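Local coordinates for protein peroxinectin A (Dictyostelium discoideum, PDB 6ERC) that uses a haem group and hydrogen peroxide to oxidise phenolic donors as a secreted peroxidase, and can also oxidise iodide and thiocyanate, at residues 49-52 with 53-57; 177-181 with 182-186; 201-204 with 205-208; 412-416 with 417-421. All blocks are in the same frame, centred on the assembly; numbering follows the deposited sequence.

Interaction 1. Residues 49-52 with 53-57; sequences RAIS and NIIFD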
ATOM      1  N   ARG A  49      13.567  -0.122 -17.195  1.00 59.51           N
ATOM      2  CA  ARG A  49      13.419   1.272 -17.602  1.00 60.34           C
ATOM      3  C   ARG A  49      12.960   1.391 -19.050  1.00 61.47           C
ATOM      4  O   ARG A  49      12.293   2.367 -19.411  1.00 60.67           O
ATOM      5  CB  ARG A  49      14.737   2.019 -17.392  1.00 60.94           C
ATOM      6  CG  ARG A  49      14.734   3.468 -17.872  1.00 61.61           C
ATOM      7  CD  ARG A  49      13.606   4.290 -17.264  1.00 59.77           C
ATOM      8  NE  ARG A  49      13.668   5.681 -17.706  1.00 60.64           N
ATOM      9  CZ  ARG A  49      12.714   6.586 -17.499  1.00 60.51           C
ATOM     10  NH1 ARG A  49      11.601   6.260 -16.854  1.00 61.03           N
ATOM     11  NH2 ARG A  49      12.874   7.824 -17.945  1.00 61.91           N
ATOM     12  N   ALA A  50      13.307   0.417 -19.893  1.00 62.31           N
ATOM     13  CA  ALA A  50      12.809   0.421 -21.264  1.00 61.57           C
ATOM     14  C   ALA A  50      11.310   0.152 -21.292  1.00 58.82           C
ATOM     15  O   ALA A  50      10.547   0.892 -21.923  1.00 58.33           O
ATOM     16  CB  ALA A  50      13.564  -0.612 -22.101  1.00 61.29           C
ATOM     17  N   ILE A  51      10.868  -0.904 -20.604  1.00 58.36           N
ATOM     18  CA  ILE A  51       9.438  -1.183 -20.516  1.00 59.94           C
ATOM     19  C   ILE A  51       8.698   0.017 -19.941  1.00 59.56           C
ATOM     20  O   ILE A  51       7.560   0.302 -20.333  1.00 58.69           O
ATOM     21  CB  ILE A  51       9.186  -2.450 -19.674  1.00 59.07           C
ATOM     22  CG1 ILE A  51       9.873  -3.671 -20.295  1.00 60.38           C
ATOM     23  CG2 ILE A  51       7.693  -2.701 -19.521  1.00 58.94           C
ATOM     24  CD1 ILE A  51       9.324  -4.092 -21.650  1.00 60.03           C
ATOM     25  N   SER A  52       9.324   0.733 -19.004  1.00 58.37           N
ATOM     26  CA  SER A  52       8.698   1.922 -18.436  1.00 59.11           C
ATOM     27  C   SER A  52       8.469   2.981 -19.506  1.00 58.83           C
ATOM     28  O   SER A  52       7.372   3.540 -19.620  1.00 58.23           O
ATOM     29  CB  SER A  52       9.566   2.477 -17.305  1.00 59.58           C
ATOM     30  OG  SER A  52       8.999   3.651 -16.753  1.00 58.24           O
ATOM     31  N   ASN A  53       9.496   3.267 -20.307  1.00 59.14           N
ATOM     32  CA  ASN A  53       9.366   4.289 -21.340  1.00 61.00           C
ATOM     33  C   ASN A  53       8.380   3.866 -22.422  1.00 60.01           C
ATOM     34  O   ASN A  53       7.625   4.697 -22.938  1.00 59.65           O
ATOM     35  CB  ASN A  53      10.733   4.592 -21.953  1.00 60.20           C
ATOM     36  CG  ASN A  53      11.648   5.328 -20.997  1.00 61.10           C
ATOM     37  OD1 ASN A  53      11.217   6.230 -20.277  1.00 62.62           O
ATOM     38  ND2 ASN A  53      12.919   4.947 -20.981  1.00 60.92           N
ATOM     39  N   ILE A  54       8.367   2.581 -22.779  1.00 59.01           N
ATOM     40  CA  ILE A  54       7.534   2.134 -23.890  1.00 61.48           C
ATOM     41  C   ILE A  54       6.066   2.106 -23.481  1.00 59.00           C
ATOM     42  O   ILE A  54       5.196   2.604 -24.204  1.00 60.65           O
ATOM     43  CB  ILE A  54       8.003   0.755 -24.395  1.00 61.66           C
ATOM     44  CG1 ILE A  54       9.377   0.872 -25.067  1.00 60.93           C
ATOM     45  CG2 ILE A  54       6.995   0.163 -25.384  1.00 59.80           C
ATOM     46  CD1 ILE A  54      10.084  -0.454 -25.259  1.00 59.71           C
ATOM     47  N   ILE A  55       5.769   1.521 -22.328  1.00 57.87           N
ATOM     48  CA  ILE A  55       4.393   1.250 -21.921  1.00 60.63           C
ATOM     49  C   ILE A  55       3.855   2.320 -20.977  1.00 58.72           C
ATOM     50  O   ILE A  55       2.775   2.865 -21.200  1.00 58.17           O
ATOM     51  CB  ILE A  55       4.300  -0.156 -21.287  1.00 59.68           C
ATOM     52  CG1 ILE A  55       4.363  -1.216 -22.387  1.00 59.29           C
ATOM     53  CG2 ILE A  55       3.019  -0.304 -20.465  1.00 58.49           C
ATOM     54  CD1 ILE A  55       4.460  -2.632 -21.881  1.00 59.04           C
ATOM     55  N   PHE A  56       4.588   2.626 -19.908  1.00 57.66           N
ATOM     56  CA  PHE A  56       4.031   3.420 -18.822  1.00 59.28           C
ATOM     57  C   PHE A  56       4.047   4.922 -19.079  1.00 58.53           C
ATOM     58  O   PHE A  56       3.416   5.660 -18.316  1.00 58.07           O
ATOM     59  CB  PHE A  56       4.781   3.112 -17.522  1.00 58.85           C
ATOM     60  CG  PHE A  56       4.463   1.758 -16.958  1.00 58.88           C
ATOM     61  CD1 PHE A  56       3.432   1.596 -16.048  1.00 57.14           C
ATOM     62  CD2 PHE A  56       5.185   0.643 -17.348  1.00 58.72           C
ATOM     63  CE1 PHE A  56       3.132   0.352 -15.533  1.00 56.64           C
ATOM     64  CE2 PHE A  56       4.888  -0.605 -16.833  1.00 58.75           C
ATOM     65  CZ  PHE A  56       3.859  -0.749 -15.925  1.00 57.24           C
ATOM     66  N   ASP A  57       4.723   5.394 -20.123  1.00 58.91           N
ATOM     67  CA  ASP A  57       4.814   6.830 -20.352  1.00 58.24           C
ATOM     68  C   ASP A  57       3.427   7.444 -20.468  1.00 58.81           C
ATOM     69  O   ASP A  57       2.554   6.920 -21.165  1.00 58.54           O
ATOM     70  CB  ASP A  57       5.618   7.125 -21.614  1.00 60.10           C
ATOM     71  CG  ASP A  57       5.865   8.609 -21.805  1.00 59.83           C
ATOM     72  OD1 ASP A  57       6.439   9.231 -20.885  1.00 58.10           O
ATOM     73  OD2 ASP A  57       5.486   9.153 -22.867  1.00 60.15           O
TER
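Asn53, Ile54 and Ile55 give their backbone N-H to the carbonyls of Arg49, Ala50 and Ile51 four residues back, and Phe56 N makes a weak, bent bond of 2.9 Å to Ser52 O (127° at the hydrogen) where the helix widens into a pi-type turn. One turn apart, Arg49 and Asn53 meet on the polar side: the amide oxygen Asn53 OD1 sits over the centre of the guanidinium face, 3.2 Å from Arg49 CZ, with the two planes 69° apart. The N-H groups of the arginine therefore point elsewhere. Arg49 CG lies anti to the backbone N (chi1 176°) and the chain bends at chi2, which brings the guanidinium face against the Asn53 amide. The guanidinium forms salt bridges with Asp378 and Asp101, while Asn53 OD1 accepts from Arg365 and Asn53 ND2 bonds to Asp101; Ser52 OG is tied to Asp378 as well. This is helix 48-56 of the animal haem peroxidase fold, and its other side is apolar. There Ile51 and Ile55 lie side by side and point the same way, CG2 of Ile51 being 4.0 Å from CD1 of Ile55. Phe56 brings its CE2 to 4.4 Å from Ile51 CG2, and one face of its ring is covered near the rim by Ile55 CG2. Beyond the segments, Phe56 packs on helices 379-390 and 435-441, Ile51 and Ile55 on Ala426.

Interaction 2. Residues 177-181 with 182-186; sequences TVTDV and GDLPP
Thr177 and Leu184 form an antiparallel hydrogen-bonded pair, joined by two nearly straight backbone bonds: Thr177 N to Leu184 O at 2.5 Å and Leu184 N to Thr177 O at 2.7 Å. The short strands 177-179 and 182-184 run at 150° to each other, their axes 4.6 Å apart at the closest point. Next along, Val178 and Asp183 make a non-hydrogen-bonded pair whose side chains cross at a slant on the same face, Val178 CG2 lying 3.6 Å from Asp183 OD1. The other face carries both threonines and Leu184. Thr177 OG1, placed beside its own backbone N (chi1 -58°), donates to Pro185 O at 2.6 Å, which adds a side-chain bond just beyond the paired residues. At the turn end, Thr179 OG1 donates to Gly182 O at 2.5 Å, tilted a little from the carbonyl plane, while Thr179 N reaches the same oxygen from above that plane in a longer, bent bond. Gly182 O thus takes the hydroxyl of Thr179 and, less well, its backbone N. Thr179 OG1 also accepts a weak bond from Val181 N. Leu184 crosses Thr179 at about a right angle, with its CD1 4.0 Å from Thr179 OG1, and packs further on Tyr207. Asp183 O accepts from Arg229, and Pro185 rests on Thr225 and Leu228, both connecting this unit to helix 218-241. Two short antiparallel strands following one another directly make a beta hairpin, here a two-stranded sheet lying against the long helix 218-241 of the peroxidase fold.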
ATOM      1  N   THR A 177       1.135  16.349  18.502  1.00 61.00           N
ATOM      2  CA  THR A 177       1.669  17.704  18.418  1.00 62.29           C
ATOM      3  C   THR A 177       0.489  18.668  18.368  1.00 61.30           C
ATOM      4  O   THR A 177      -0.194  18.769  17.344  1.00 60.85           O
ATOM      5  CB  THR A 177       2.565  17.872  17.189  1.00 61.50           C
ATOM      6  OG1 THR A 177       3.638  16.923  17.236  1.00 62.07           O
ATOM      7  CG2 THR A 177       3.149  19.280  17.134  1.00 61.48           C
ATOM      8  N   VAL A 178       0.239  19.363  19.472  1.00 64.18           N
ATOM      9  CA  VAL A 178      -0.821  20.364  19.504  1.00 65.10           C
ATOM     10  C   VAL A 178      -0.328  21.618  18.797  1.00 66.03           C
ATOM     11  O   VAL A 178       0.764  22.122  19.087  1.00 67.35           O
ATOM     12  CB  VAL A 178      -1.252  20.665  20.947  1.00 64.51           C
ATOM     13  CG1 VAL A 178      -0.098  21.248  21.758  1.00 67.84           C
ATOM     14  CG2 VAL A 178      -2.449  21.608  20.951  1.00 66.32           C
ATOM     15  N   THR A 179      -1.129  22.120  17.859  1.00 62.62           N
ATOM     16  CA  THR A 179      -0.751  23.267  17.051  1.00 61.80           C
ATOM     17  C   THR A 179      -1.946  24.198  16.918  1.00 62.45           C
ATOM     18  O   THR A 179      -3.057  23.889  17.359  1.00 62.36           O
ATOM     19  CB  THR A 179      -0.258  22.840  15.662  1.00 60.89           C
ATOM     20  OG1 THR A 179      -1.320  22.189  14.954  1.00 60.10           O
ATOM     21  CG2 THR A 179       0.924  21.891  15.778  1.00 60.40           C
ATOM     22  N   ASP A 180      -1.703  25.355  16.297  1.00 65.82           N
ATOM     23  CA  ASP A 180      -2.767  26.317  16.034  1.00 66.58           C
ATOM     24  C   ASP A 180      -3.784  25.809  15.021  1.00 65.35           C
ATOM     25  O   ASP A 180      -4.833  26.441  14.854  1.00 66.43           O
ATOM     26  CB  ASP A 180      -2.173  27.634  15.529  1.00 65.91           C
ATOM     27  CG  ASP A 180      -1.178  28.235  16.498  1.00 69.14           C
ATOM     28  OD1 ASP A 180      -1.337  28.038  17.722  1.00 70.52           O
ATOM     29  OD2 ASP A 180      -0.234  28.911  16.032  1.00 70.53           O
ATOM     30  N   VAL A 181      -3.505  24.696  14.345  1.00 60.35           N
ATOM     31  CA  VAL A 181      -4.402  24.162  13.329  1.00 61.03           C
ATOM     32  C   VAL A 181      -4.710  22.707  13.650  1.00 60.49           C
ATOM     33  O   VAL A 181      -4.572  21.825  12.793  1.00 58.79           O
ATOM     34  CB  VAL A 181      -3.796  24.307  11.921  1.00 60.57           C
ATOM     35  CG1 VAL A 181      -3.768  25.774  11.508  1.00 61.05           C
ATOM     36  CG2 VAL A 181      -2.394  23.711  11.874  1.00 59.82           C
ATOM     37  N   GLY A 182      -5.131  22.448  14.888  1.00 60.36           N
ATOM     38  CA  GLY A 182      -5.497  21.111  15.305  1.00 60.03           C
ATOM     39  C   GLY A 182      -4.316  20.308  15.811  1.00 60.21           C
ATOM     40  O   GLY A 182      -3.172  20.768  15.879  1.00 59.74           O
ATOM     41  N   ASP A 183      -4.616  19.067  16.182  1.00 59.87           N
ATOM     42  CA  ASP A 183      -3.611  18.151  16.703  1.00 60.32           C
ATOM     43  C   ASP A 183      -2.982  17.364  15.561  1.00 58.80           C
ATOM     44  O   ASP A 183      -3.692  16.783  14.734  1.00 57.39           O
ATOM     45  CB  ASP A 183      -4.233  17.199  17.723  1.00 60.69           C
ATOM     46  CG  ASP A 183      -4.505  17.868  19.053  1.00 61.93           C
ATOM     47  OD1 ASP A 183      -4.318  19.101  19.150  1.00 63.00           O
ATOM     48  OD2 ASP A 183      -4.898  17.159  20.003  1.00 62.12           O
ATOM     49  N   LEU A 184      -1.650  17.345  15.525  1.00 59.06           N
ATOM     50  CA  LEU A 184      -0.909  16.622  14.499  1.00 59.51           C
ATOM     51  C   LEU A 184      -0.074  15.523  15.145  1.00 59.15           C
ATOM     52  O   LEU A 184       0.089  15.513  16.371  1.00 60.82           O
ATOM     53  CB  LEU A 184      -0.018  17.580  13.707  1.00 59.35           C
ATOM     54  CG  LEU A 184      -0.744  18.704  12.964  1.00 58.48           C
ATOM     55  CD1 LEU A 184       0.258  19.636  12.306  1.00 58.18           C
ATOM     56  CD2 LEU A 184      -1.707  18.141  11.930  1.00 57.14           C
ATOM     57  N   PRO A 185       0.462  14.584  14.369  1.00 57.24           N
ATOM     58  CA  PRO A 185       1.253  13.497  14.958  1.00 56.89           C
ATOM     59  C   PRO A 185       2.494  14.031  15.648  1.00 57.61           C
ATOM     60  O   PRO A 185       2.861  15.202  15.472  1.00 57.07           O
ATOM     61  CB  PRO A 185       1.616  12.623  13.748  1.00 59.50           C
ATOM     62  CG  PRO A 185       0.588  12.948  12.712  1.00 56.99           C
ATOM     63  CD  PRO A 185       0.265  14.397  12.919  1.00 57.79           C
ATOM     64  N   PRO A 186       3.167  13.203  16.441  1.00 58.84           N
ATOM     65  CA  PRO A 186       4.359  13.655  17.162  1.00 60.78           C
ATOM     66  C   PRO A 186       5.593  13.636  16.268  1.00 60.71           C
ATOM     67  O   PRO A 186       5.571  13.148  15.137  1.00 58.93           O
ATOM     68  CB  PRO A 186       4.481  12.639  18.301  1.00 60.13           C
ATOM     69  CG  PRO A 186       3.898  11.387  17.736  1.00 60.06           C
ATOM     70  CD  PRO A 186       2.842  11.797  16.735  1.00 58.67           C
TER

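Interaction 3. Residues 201-204 with 205-208; sequences FPID and QLYS
Gln205 N bonds to Pro202 O, and one step on Leu206 N bonds to Ile203 O, each at 2.9 Å. Both donors stand above the plane of the carbonyl they meet, well off its lone pairs; the second more so, 59° out of the plane. A water placed 3.0 Å from Ile203 O and 2.5 Å from Leu206 O lies near enough to donate to both. It would bridge the two carbonyls, although there are more acceptors around it than protons to give. Two successive bonds spanning three residues are the signature of 3-10 geometry, and they wind a single short turn through Ile203, Asp204 and Gln205 in the loop that leads from the hairpin strand 182-184 to helix 218-241. The side chain of Gln205 does most of the touching. It leaves beside its own backbone N (chi1 -68°) and then runs out extended, which takes the amide back over the start of the turn. Its OE1 lies against the proline ring, 3.1 Å from Pro202 CG, and the two side chains cross at a slant. The other end of the amide, Gln205 NE2, comes to 3.6 Å from Phe201 CD2, approaching the ring obliquely with the amide and ring planes 64° apart. Phe201 in turn meets the ring of His335, and it also touches Asn333. On another side of the turn, Leu206 CD1 reaches 4.4 Å from Ile203 CG2, a loose apolar touch, and Ile203 and Leu206 both rest on Asn196. Leu206 is buried, its side chain about 9 Å from that of Arg213, the predicted transition-state stabiliser.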
ATOM      1  N   PHE A 201      13.971  16.835   3.405  1.00 64.71           N
ATOM      2  CA  PHE A 201      14.011  17.494   4.697  1.00 66.15           C
ATOM      3  C   PHE A 201      14.755  16.625   5.705  1.00 66.67           C
ATOM      4  O   PHE A 201      14.836  15.402   5.544  1.00 65.93           O
ATOM      5  CB  PHE A 201      12.586  17.775   5.205  1.00 65.38           C
ATOM      6  CG  PHE A 201      11.761  18.612   4.261  1.00 66.17           C
ATOM      7  CD1 PHE A 201      11.165  18.040   3.144  1.00 64.93           C
ATOM      8  CD2 PHE A 201      11.578  19.967   4.494  1.00 65.87           C
ATOM      9  CE1 PHE A 201      10.407  18.806   2.274  1.00 64.87           C
ATOM     10  CE2 PHE A 201      10.820  20.740   3.629  1.00 65.24           C
ATOM     11  CZ  PHE A 201      10.235  20.160   2.519  1.00 65.66           C
ATOM     12  N   PRO A 202      15.317  17.224   6.756  1.00 68.56           N
ATOM     13  CA  PRO A 202      15.988  16.417   7.779  1.00 69.33           C
ATOM     14  C   PRO A 202      14.985  15.593   8.570  1.00 68.70           C
ATOM     15  O   PRO A 202      13.843  16.006   8.792  1.00 69.24           O
ATOM     16  CB  PRO A 202      16.674  17.464   8.661  1.00 69.86           C
ATOM     17  CG  PRO A 202      15.812  18.672   8.527  1.00 69.23           C
ATOM     18  CD  PRO A 202      15.324  18.657   7.099  1.00 69.15           C
ATOM     19  N   ILE A 203      15.435  14.415   9.011  1.00 69.12           N
ATOM     20  CA  ILE A 203      14.518  13.441   9.601  1.00 68.93           C
ATOM     21  C   ILE A 203      13.844  14.002  10.849  1.00 67.07           C
ATOM     22  O   ILE A 203      12.702  13.636  11.157  1.00 66.74           O
ATOM     23  CB  ILE A 203      15.264  12.121   9.895  1.00 68.28           C
ATOM     24  CG1 ILE A 203      15.744  11.494   8.580  1.00 67.61           C
ATOM     25  CG2 ILE A 203      14.360  11.138  10.649  1.00 66.46           C
ATOM     26  CD1 ILE A 203      16.650  10.287   8.746  1.00 68.05           C
ATOM     27  N   ASP A 204      14.514  14.898  11.580  1.00 65.94           N
ATOM     28  CA  ASP A 204      13.904  15.447  12.788  1.00 67.02           C
ATOM     29  C   ASP A 204      12.684  16.311  12.492  1.00 66.79           C
ATOM     30  O   ASP A 204      11.979  16.692  13.433  1.00 68.05           O
ATOM     31  CB  ASP A 204      14.920  16.262  13.596  1.00 67.45           C
ATOM     32  CG  ASP A 204      15.545  17.383  12.794  1.00 69.49           C
ATOM     33  OD1 ASP A 204      16.133  17.091  11.733  1.00 69.29           O
ATOM     34  OD2 ASP A 204      15.449  18.554  13.223  1.00 69.50           O
ATOM     35  N   GLN A 205      12.417  16.630  11.226  1.00 66.00           N
ATOM     36  CA  GLN A 205      11.206  17.347  10.853  1.00 65.00           C
ATOM     37  C   GLN A 205      10.086  16.424  10.390  1.00 63.31           C
ATOM     38  O   GLN A 205       8.963  16.897  10.188  1.00 63.57           O
ATOM     39  CB  GLN A 205      11.510  18.368   9.748  1.00 64.58           C
ATOM     40  CG  GLN A 205      12.389  19.531  10.204  1.00 66.21           C
ATOM     41  CD  GLN A 205      12.834  20.431   9.057  1.00 68.18           C
ATOM     42  OE1 GLN A 205      13.925  21.006   9.097  1.00 68.56           O
ATOM     43  NE2 GLN A 205      11.991  20.563   8.032  1.00 65.99           N
ATOM     44  N   LEU A 206      10.357  15.132  10.220  1.00 62.82           N
ATOM     45  CA  LEU A 206       9.323  14.183   9.833  1.00 61.91           C
ATOM     46  C   LEU A 206       8.485  13.778  11.038  1.00 62.51           C
ATOM     47  O   LEU A 206       8.949  13.789  12.183  1.00 64.68           O
ATOM     48  CB  LEU A 206       9.941  12.933   9.204  1.00 61.63           C
ATOM     49  CG  LEU A 206      10.819  13.125   7.966  1.00 62.76           C
ATOM     50  CD1 LEU A 206      11.334  11.772   7.494  1.00 63.10           C
ATOM     51  CD2 LEU A 206      10.066  13.833   6.847  1.00 61.20           C
ATOM     52  N   TYR A 207       7.238  13.409  10.769  1.00 59.32           N
ATOM     53  CA  TYR A 207       6.343  12.951  11.819  1.00 59.01           C
ATOM     54  C   TYR A 207       6.624  11.492  12.152  1.00 58.14           C
ATOM     55  O   TYR A 207       6.920  10.685  11.268  1.00 58.67           O
ATOM     56  CB  TYR A 207       4.886  13.131  11.393  1.00 59.28           C
ATOM     57  CG  TYR A 207       4.486  14.584  11.243  1.00 60.52           C
ATOM     58  CD1 TYR A 207       4.131  15.344  12.350  1.00 57.52           C
ATOM     59  CD2 TYR A 207       4.471  15.196   9.993  1.00 58.51           C
ATOM     60  CE1 TYR A 207       3.770  16.669  12.221  1.00 57.80           C
ATOM     61  CE2 TYR A 207       4.110  16.523   9.854  1.00 58.52           C
ATOM     62  CZ  TYR A 207       3.760  17.255  10.973  1.00 58.69           C
ATOM     63  OH  TYR A 207       3.400  18.576  10.843  1.00 58.61           O
ATOM     64  N   SER A 208       6.538  11.162  13.438  1.00 62.17           N
ATOM     65  CA  SER A 208       6.832   9.822  13.935  1.00 61.98           C
ATOM     66  C   SER A 208       5.522   9.055  14.105  1.00 61.19           C
ATOM     67  O   SER A 208       4.746   9.336  15.025  1.00 62.05           O
ATOM     68  CB  SER A 208       7.600   9.902  15.253  1.00 62.30           C
ATOM     69  OG  SER A 208       8.773  10.686  15.106  1.00 62.09           O
TER
HETATM   70  O   HOH W   1      10.977  13.105  13.554  1.00 53.09           O

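Interaction 4. Residues 412-416 with 417-421; sequences DITSD and PQIQN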
ATOM      1  N   ASP A 412      -7.059 -10.035 -27.328  1.00 61.66           N
ATOM      2  CA  ASP A 412      -7.709 -10.687 -26.198  1.00 61.77           C
ATOM      3  C   ASP A 412      -7.499  -9.903 -24.911  1.00 61.20           C
ATOM      4  O   ASP A 412      -8.326  -9.980 -23.995  1.00 61.41           O
ATOM      5  CB  ASP A 412      -7.193 -12.115 -26.029  1.00 61.57           C
ATOM      6  CG  ASP A 412      -7.514 -12.996 -27.218  1.00 62.98           C
ATOM      7  OD1 ASP A 412      -6.565 -13.480 -27.867  1.00 63.22           O
ATOM      8  OD2 ASP A 412      -8.712 -13.199 -27.511  1.00 62.56           O
ATOM      9  N   ILE A 413      -6.408  -9.141 -24.824  1.00 61.38           N
ATOM     10  CA  ILE A 413      -6.135  -8.366 -23.619  1.00 60.73           C
ATOM     11  C   ILE A 413      -6.941  -7.072 -23.614  1.00 61.18           C
ATOM     12  O   ILE A 413      -7.464  -6.661 -22.573  1.00 61.57           O
ATOM     13  CB  ILE A 413      -4.624  -8.093 -23.500  1.00 60.08           C
ATOM     14  CG1 ILE A 413      -3.842  -9.408 -23.475  1.00 59.01           C
ATOM     15  CG2 ILE A 413      -4.327  -7.289 -22.236  1.00 59.39           C
ATOM     16  CD1 ILE A 413      -2.358  -9.235 -23.683  1.00 59.59           C
ATOM     17  N   THR A 414      -7.055  -6.408 -24.763  1.00 61.73           N
ATOM     18  CA  THR A 414      -7.736  -5.123 -24.827  1.00 61.69           C
ATOM     19  C   THR A 414      -8.053  -4.780 -26.273  1.00 63.29           C
ATOM     20  O   THR A 414      -7.389  -5.242 -27.203  1.00 63.71           O
ATOM     21  CB  THR A 414      -6.888  -4.009 -24.209  1.00 62.57           C
ATOM     22  OG1 THR A 414      -7.536  -2.746 -24.411  1.00 63.49           O
ATOM     23  CG2 THR A 414      -5.510  -3.975 -24.850  1.00 61.32           C
ATOM     24  N   SER A 415      -9.069  -3.936 -26.445  1.00 64.67           N
ATOM     25  CA  SER A 415      -9.442  -3.445 -27.764  1.00 66.20           C
ATOM     26  C   SER A 415      -8.783  -2.116 -28.112  1.00 65.22           C
ATOM     27  O   SER A 415      -8.836  -1.704 -29.276  1.00 65.90           O
ATOM     28  CB  SER A 415     -10.964  -3.299 -27.856  1.00 66.43           C
ATOM     29  OG  SER A 415     -11.600  -4.557 -27.707  1.00 67.56           O
ATOM     30  N   ASP A 416      -8.168  -1.445 -27.150  1.00 63.45           N
ATOM     31  CA  ASP A 416      -7.523  -0.161 -27.398  1.00 63.16           C
ATOM     32  C   ASP A 416      -6.286  -0.366 -28.264  1.00 62.84           C
ATOM     33  O   ASP A 416      -5.321  -0.989 -27.796  1.00 61.38           O
ATOM     34  CB  ASP A 416      -7.147   0.500 -26.074  1.00 63.02           C
ATOM     35  CG  ASP A 416      -6.657   1.929 -26.248  1.00 62.58           C
ATOM     36  OD1 ASP A 416      -6.220   2.287 -27.361  1.00 63.41           O
ATOM     37  OD2 ASP A 416      -6.706   2.695 -25.261  1.00 61.81           O
ATOM     38  N   PRO A 417      -6.254   0.130 -29.505  1.00 62.77           N
ATOM     39  CA  PRO A 417      -5.083  -0.143 -30.357  1.00 62.85           C
ATOM     40  C   PRO A 417      -3.786   0.398 -29.788  1.00 62.65           C
ATOM     41  O   PRO A 417      -2.738  -0.247 -29.928  1.00 62.32           O
ATOM     42  CB  PRO A 417      -5.448   0.537 -31.686  1.00 64.38           C
ATOM     43  CG  PRO A 417      -6.924   0.720 -31.646  1.00 64.27           C
ATOM     44  CD  PRO A 417      -7.265   0.936 -30.210  1.00 63.55           C
ATOM     45  N   GLN A 418      -3.817   1.573 -29.154  1.00 63.15           N
ATOM     46  CA  GLN A 418      -2.592   2.132 -28.596  1.00 62.46           C
ATOM     47  C   GLN A 418      -2.032   1.246 -27.494  1.00 62.52           C
ATOM     48  O   GLN A 418      -0.808   1.144 -27.345  1.00 61.53           O
ATOM     49  CB  GLN A 418      -2.839   3.544 -28.067  1.00 61.83           C
ATOM     50  CG  GLN A 418      -1.562   4.265 -27.658  1.00 62.09           C
ATOM     51  CD  GLN A 418      -1.810   5.690 -27.206  1.00 63.59           C
ATOM     52  OE1 GLN A 418      -2.931   6.055 -26.853  1.00 62.69           O
ATOM     53  NE2 GLN A 418      -0.761   6.506 -27.217  1.00 64.26           N
ATOM     54  N   ILE A 419      -2.901   0.597 -26.715  1.00 61.01           N
ATOM     55  CA  ILE A 419      -2.418  -0.397 -25.763  1.00 61.87           C
ATOM     56  C   ILE A 419      -1.830  -1.587 -26.512  1.00 60.12           C
ATOM     57  O   ILE A 419      -0.748  -2.082 -26.173  1.00 58.34           O
ATOM     58  CB  ILE A 419      -3.542  -0.835 -24.805  1.00 60.98           C
ATOM     59  CG1 ILE A 419      -4.252   0.368 -24.169  1.00 60.77           C
ATOM     60  CG2 ILE A 419      -2.978  -1.748 -23.720  1.00 58.97           C
ATOM     61  CD1 ILE A 419      -3.404   1.175 -23.220  1.00 61.24           C
ATOM     62  N   GLN A 420      -2.531  -2.064 -27.544  1.00 60.78           N
ATOM     63  CA  GLN A 420      -2.018  -3.169 -28.349  1.00 61.89           C
ATOM     64  C   GLN A 420      -0.646  -2.838 -28.922  1.00 61.06           C
ATOM     65  O   GLN A 420       0.284  -3.648 -28.854  1.00 59.81           O
ATOM     66  CB  GLN A 420      -2.996  -3.496 -29.475  1.00 61.84           C
ATOM     67  CG  GLN A 420      -4.320  -4.059 -29.012  1.00 61.98           C
ATOM     68  CD  GLN A 420      -5.258  -4.331 -30.166  1.00 62.55           C
ATOM     69  OE1 GLN A 420      -4.839  -4.377 -31.323  1.00 64.39           O
ATOM     70  NE2 GLN A 420      -6.538  -4.508 -29.860  1.00 63.90           N
ATOM     71  N   ASN A 421      -0.504  -1.643 -29.498  1.00 60.58           N
ATOM     72  CA  ASN A 421       0.762  -1.266 -30.113  1.00 61.99           C
ATOM     73  C   ASN A 421       1.886  -1.234 -29.086  1.00 60.27           C
ATOM     74  O   ASN A 421       2.965  -1.795 -29.311  1.00 61.09           O
ATOM     75  CB  ASN A 421       0.612   0.087 -30.806  1.00 62.66           C
ATOM     76  CG  ASN A 421      -0.288   0.014 -32.026  1.00 65.31           C
ATOM     77  OD1 ASN A 421      -0.958  -0.996 -32.260  1.00 65.09           O
ATOM     78  ND2 ASN A 421      -0.310   1.089 -32.812  1.00 66.27           N
TER
HETATM   79  O   HOH W   2      -5.050   4.767 -25.285  1.00 43.97           O
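Asp416 holds its CG anti to the backbone N (chi1 -172°), which swings the carboxylate forward over the first turn of the following helix, while Gln420 starts beside its own N (chi1 -67°) and extends back toward Thr414. Asp416 OD1 accepts from Gln418 N at 3.1 Å, a weak bond bent to 134° at the hydrogen. Its other oxygen, OD2, takes a hydrogen from a water that also donates to Gln418 OE1, so that the water links the Gln418 side chain to the carboxylate. Asp416 is thus the N-cap of helix 417-426, with Pro417 in the first turn, and a negative charge here would probably suit the positive end of the helix dipole. The first regular bond of that helix runs from Gln420 N to Asp416 O, in the carbonyl plane, at 3.0 Å. Just before the cap, Thr414 OG1 accepts from Asp416 N at 3.1 Å in an ST turn, which fixes the approach of the chain to the helix. Gln420 NE2 reaches back from the helix and donates to Thr414 O at 2.9 Å. The packing lies on the buried side. Ile419 CG2 meets Thr414 CG2 at 3.6 Å, the two side chains crossing at about a right angle, and Ile419 CG1 sits 3.5 Å from Asp416 CB, so each branch of the isoleucine has its own neighbour, CG2 the threonine methyl and CG1 the stem of the capping aspartate. Farther in, Ile419 reaches Ala441 on helix 435-441 and touches Ile358 and Tyr359, the latter a calcium ligand.

In the fold
All four contacts are local. Interactions 1 and 4 lie on the same side of the chain's centre, their nearest atoms about 6 Å apart, and they share neighbours: Ile51 and Ile55 of interaction 1 pack on helix 417-426, which interaction 4 caps, and Phe56 and Ile419 both reach helix 435-441. Interactions 2 and 3 lie in series and touch directly, Pro186 O probably accepting from Ser208 N at 2.8 Å, with Tyr207 against Pro185 and Leu184. Chemically, 1 combines charge clusters with apolar packing, 2 is strand pairing with threonine hydroxyls, 3 is a mostly exposed 3-10 turn, and 4 a helix cap. Contact 3 is the most superficial; the others are partly buried.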